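Local coordinates for protein RNA-dependent RNA polymerase (Qualyub virus, PDB 6DX1) that probably removes ubiquitin from conjugated host proteins through the OTU-domain cysteine protease formed by this part of the viral polymerase protein, at residues I141-L144 against H150-F153; V13-S18 against E74-H79. All coordinates share one frame; numbering follows the deposited sequence.

Contact 1 (I141-L144 against H150-F153); sequences INLL and HFDF
Leu144 and Asp152 pair as antiparallel hydrogen-bonded neighbours, each backbone N reaching the other's carbonyl. Leu144 N donates to Asp152 O at 2.8 Å, and Asp152 N returns a bond to Leu144 O at 2.9 Å. The two short segments run at 131° to each other, well off a straight antiparallel course. Weaker CA-H...O contacts fill in between, with Phe151 CA 3.3 Å from Leu144 O and Leu143 CA also close to Asp152 O.

Strands 140-146 and 150-156 form a beta hairpin within the mixed sheet of the OTU fold. On one face Leu143 and Phe153 are a non-hydrogen-bonded pair that packs, with Ile141, against helix 41-51. Apolar contact is shared out by the two branches of Leu143: CD1 lies 3.8 Å from Phe151 CD1, while CD2 comes to the edge of the Phe153 ring, 4.1 Å from its CD1. A branched leucine suits this place between two aromatics. With CG anti to the backbone N (chi1 178°), Phe153 swings its ring back along the partner strand, bringing CD1 to 3.5 Å from Asn142 O. Asn142 itself is tied by its amide to Trp118 and Tyr137.

A further polar bond, between side chains, lies within 150-153. His150 NE2 donates to Asp152 OD2 at 2.7 Å, near the imidazole plane but from above the carboxylate plane. Thr35 N also grips this OD2, giving the carboxylate a second anchor, and His150 touches Cys41 at the start of helix 41-51, an arrangement consistent with the Cys-His-Asp site of OTU cysteine proteases.

Contact 2 (V13-S18 against E74-H79); sequences VFDNCS and ELPGVH
The Asp15 carboxylate, which packs against Pro76, is gripped at both oxygens: OD1 accepts from a water at 2.9 Å, and OD2 forms a salt bridge with Lys109 NZ. The same water also donates, weakly, to Glu74 O at 3.3 Å, and so bridges the turn at 13-18 to the start of 74-79. Lys109 makes a second link beside it, since its NZ also bonds Glu74 O; an aspartate suits this place because its two oxygens can serve water and lysine at once.

Beside the polar link, Pro76 meets the carboxylate. Its ring crosses the Asp15 side chain at about a right angle, with CG 4.0 Å from Asp15 OD1. Phe14 approaches the same proline by its ring rim. CE1 is 3.9 Å from Pro76 CB and 3.5 Å from Gly77 N, which lies near the ring plane, as does the Pro76 carbonyl carbon. The aromatic edge therefore rests on the Pro76-Gly77 peptide. Chi1 of -180° extends the Phe14 ring away from its own backbone N and across to the helix.

A type II' turn from Phe14 to Cys17 presents both side chains. Cys17 N closes it on Phe14 O at 2.8 Å, while Val13 N and Phe14 N share Cys17 O in a classic beta bulge, an irregularity at the end of the 11-14/17-25 hairpin.

Helix 101-111 underlies both segments: Glu105 accepts from Gly77 N and touches Asp15 and Pro76, Ser108 bonds Asn16, and strand 125-132 flanks Cys17, leaving the contact at the surface between hairpin and helix 76-79.

How the contacts relate
Both contacts reach the same mixed sheet, contact 2 through the strands of 13-18, but they lie well apart, their centres 20 Å from each other. Contact 1 is buried, its centre about 7 Å from the centre of the chain, and carries His150 and Asp152 beside Cys41, the probable active site. The centre of contact 2 lies about 13 Å from that of the chain, where the turn of the outermost hairpin meets helix 76-79. Strands 125-132 and 114-120 separate the two hairpins in the sheet. Different helices back them: 41-51 for contact 1, 101-111 for contact 2. Contact 2 thus lies away from the probable active site, its nearest atoms about 11 Å from those of contact 1.

Contact 1 (I141-L144 against H150-F153)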
# COMPACT_ATOMS: atom_id res chain seq x y z
N ILE A 141 -6.66 3.59 1.92
CA ILE A 141 -5.93 3.84 0.68
C ILE A 141 -5.98 2.54 -0.11
O ILE A 141 -5.40 1.53 0.31
CB ILE A 141 -4.48 4.27 0.95
CG1 ILE A 141 -4.44 5.48 1.89
CG2 ILE A 141 -3.77 4.57 -0.37
CD1 ILE A 141 -3.02 5.93 2.25
N ASN A 142 -6.67 2.56 -1.24
CA ASN A 142 -6.86 1.38 -2.08
C ASN A 142 -5.90 1.44 -3.26
O ASN A 142 -5.91 2.41 -4.02
CB ASN A 142 -8.30 1.31 -2.60
CG ASN A 142 -9.30 1.13 -1.48
OD1 ASN A 142 -9.57 0.01 -1.05
ND2 ASN A 142 -9.86 2.24 -0.98
N LEU A 143 -5.11 0.38 -3.45
CA LEU A 143 -4.18 0.30 -4.56
C LEU A 143 -4.52 -0.90 -5.45
O LEU A 143 -4.87 -1.98 -4.95
CB LEU A 143 -2.73 0.17 -4.07
CG LEU A 143 -2.15 1.27 -3.19
CD1 LEU A 143 -0.64 1.15 -3.17
CD2 LEU A 143 -2.57 2.65 -3.67
N LEU A 144 -4.42 -0.72 -6.76
CA LEU A 144 -4.58 -1.83 -7.68
C LEU A 144 -3.20 -2.43 -7.89
O LEU A 144 -2.29 -1.74 -8.38
CB LEU A 144 -5.20 -1.39 -9.00
CG LEU A 144 -5.65 -2.52 -9.92
CD1 LEU A 144 -6.89 -3.22 -9.36
CD2 LEU A 144 -5.92 -2.02 -11.34
N HIS A 150 3.59 -3.50 -10.16
CA HIS A 150 3.10 -2.17 -10.45
C HIS A 150 1.85 -1.89 -9.63
O HIS A 150 0.99 -2.77 -9.46
CB HIS A 150 2.79 -2.00 -11.93
CG HIS A 150 2.26 -0.63 -12.25
ND1 HIS A 150 3.08 0.47 -12.35
CD2 HIS A 150 1.00 -0.18 -12.40
CE1 HIS A 150 2.34 1.54 -12.58
NE2 HIS A 150 1.07 1.18 -12.61
N PHE A 151 1.74 -0.67 -9.12
CA PHE A 151 0.59 -0.22 -8.33
C PHE A 151 -0.05 0.98 -9.01
O PHE A 151 0.64 1.95 -9.32
CB PHE A 151 0.98 0.19 -6.91
CG PHE A 151 1.50 -0.94 -6.05
CD1 PHE A 151 0.62 -1.72 -5.31
CD2 PHE A 151 2.86 -1.17 -5.94
CE1 PHE A 151 1.10 -2.74 -4.49
CE2 PHE A 151 3.35 -2.20 -5.12
CZ PHE A 151 2.47 -2.99 -4.40
N ASP A 152 -1.36 0.93 -9.18
CA ASP A 152 -2.16 2.10 -9.53
C ASP A 152 -3.06 2.47 -8.37
O ASP A 152 -3.23 1.71 -7.41
CB ASP A 152 -2.98 1.82 -10.79
CG ASP A 152 -2.10 1.61 -12.02
OD1 ASP A 152 -2.26 0.58 -12.69
OD2 ASP A 152 -1.26 2.50 -12.30
N PHE A 153 -3.65 3.67 -8.44
CA PHE A 153 -4.48 4.17 -7.35
C PHE A 153 -5.95 3.93 -7.67
O PHE A 153 -6.38 4.05 -8.82
CB PHE A 153 -4.22 5.66 -7.13
CG PHE A 153 -5.06 6.28 -6.05
CD1 PHE A 153 -5.11 5.73 -4.78
CD2 PHE A 153 -5.77 7.44 -6.30
CE1 PHE A 153 -5.87 6.32 -3.78
CE2 PHE A 153 -6.53 8.04 -5.31
CZ PHE A 153 -6.59 7.47 -4.04

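Contact 2 (V13-S18 against E74-H79)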
# COMPACT_ATOMS: atom_id res chain seq x y z
N VAL A 13 -2.43 -12.53 8.84
CA VAL A 13 -1.10 -12.86 8.30
C VAL A 13 -0.01 -12.62 9.34
O VAL A 13 0.71 -13.54 9.72
CB VAL A 13 -0.82 -12.06 7.00
CG1 VAL A 13 0.63 -12.25 6.55
CG2 VAL A 13 -1.77 -12.50 5.89
N PHE A 14 0.11 -11.39 9.82
CA PHE A 14 1.22 -10.95 10.66
C PHE A 14 0.91 -9.55 11.19
O PHE A 14 0.60 -8.67 10.40
CB PHE A 14 2.52 -10.92 9.85
CG PHE A 14 3.73 -10.49 10.65
CD1 PHE A 14 4.11 -9.16 10.69
CD2 PHE A 14 4.48 -11.42 11.34
CE1 PHE A 14 5.21 -8.75 11.42
CE2 PHE A 14 5.59 -11.02 12.07
CZ PHE A 14 5.96 -9.68 12.11
N ASP A 15 1.00 -9.34 12.51
CA ASP A 15 0.76 -8.03 13.11
C ASP A 15 -0.55 -7.44 12.59
O ASP A 15 -1.61 -8.06 12.75
CB ASP A 15 1.96 -7.12 12.85
CG ASP A 15 1.88 -5.80 13.63
OD1 ASP A 15 1.75 -5.83 14.87
OD2 ASP A 15 1.96 -4.74 12.98
N ASN A 16 -0.52 -6.27 11.95
CA ASN A 16 -1.77 -5.66 11.50
C ASN A 16 -2.13 -6.03 10.06
O ASN A 16 -3.02 -5.41 9.48
CB ASN A 16 -1.74 -4.13 11.69
CG ASN A 16 -0.93 -3.39 10.62
OD1 ASN A 16 -0.02 -3.94 10.01
ND2 ASN A 16 -1.26 -2.11 10.42
N CYS A 17 -1.50 -7.06 9.50
CA CYS A 17 -1.71 -7.47 8.11
C CYS A 17 -2.63 -8.68 8.04
O CYS A 17 -2.44 -9.65 8.79
CB CYS A 17 -0.37 -7.79 7.45
SG CYS A 17 -0.51 -8.37 5.75
N SER A 18 -3.62 -8.62 7.16
CA SER A 18 -4.50 -9.75 6.88
C SER A 18 -4.70 -9.88 5.37
O SER A 18 -4.36 -8.97 4.61
CB SER A 18 -5.85 -9.60 7.61
OG SER A 18 -6.49 -8.36 7.29
N GLU A 74 7.28 0.25 16.71
CA GLU A 74 5.94 -0.17 16.29
C GLU A 74 5.92 -0.88 14.95
O GLU A 74 4.84 -1.06 14.39
CB GLU A 74 5.00 1.04 16.21
CG GLU A 74 5.11 2.05 17.35
CD GLU A 74 4.29 3.31 17.08
OE1 GLU A 74 3.47 3.31 16.15
OE2 GLU A 74 4.49 4.30 17.81
N LEU A 75 7.07 -1.28 14.40
CA LEU A 75 7.16 -1.73 13.01
C LEU A 75 7.74 -3.15 12.89
O LEU A 75 8.75 -3.35 12.22
CB LEU A 75 8.00 -0.74 12.20
CG LEU A 75 7.43 0.68 12.11
CD1 LEU A 75 8.47 1.60 11.50
CD2 LEU A 75 6.14 0.70 11.28
N PRO A 76 7.08 -4.15 13.48
CA PRO A 76 7.63 -5.52 13.41
C PRO A 76 7.76 -6.07 12.01
O PRO A 76 8.63 -6.92 11.77
CB PRO A 76 6.62 -6.36 14.22
CG PRO A 76 5.68 -5.41 14.85
CD PRO A 76 5.77 -4.10 14.16
N GLY A 77 6.89 -5.67 11.08
CA GLY A 77 7.05 -6.14 9.71
C GLY A 77 8.33 -5.61 9.09
O GLY A 77 9.06 -6.36 8.44
N VAL A 78 8.61 -4.32 9.29
CA VAL A 78 9.84 -3.72 8.79
C VAL A 78 11.05 -4.43 9.39
O VAL A 78 12.07 -4.63 8.71
CB VAL A 78 9.87 -2.21 9.12
CG1 VAL A 78 11.18 -1.58 8.65
CG2 VAL A 78 8.67 -1.49 8.50
N HIS A 79 10.95 -4.82 10.66
CA HIS A 79 12.08 -5.46 11.35
C HIS A 79 12.50 -6.76 10.69
O HIS A 79 13.64 -7.20 10.89
CB HIS A 79 11.73 -5.75 12.80
CG HIS A 79 11.41 -4.53 13.60
ND1 HIS A 79 10.78 -4.59 14.82
CD2 HIS A 79 11.62 -3.22 13.34
CE1 HIS A 79 10.62 -3.37 15.29
NE2 HIS A 79 11.12 -2.52 14.41
O HOH W 1 2.79 -3.24 15.82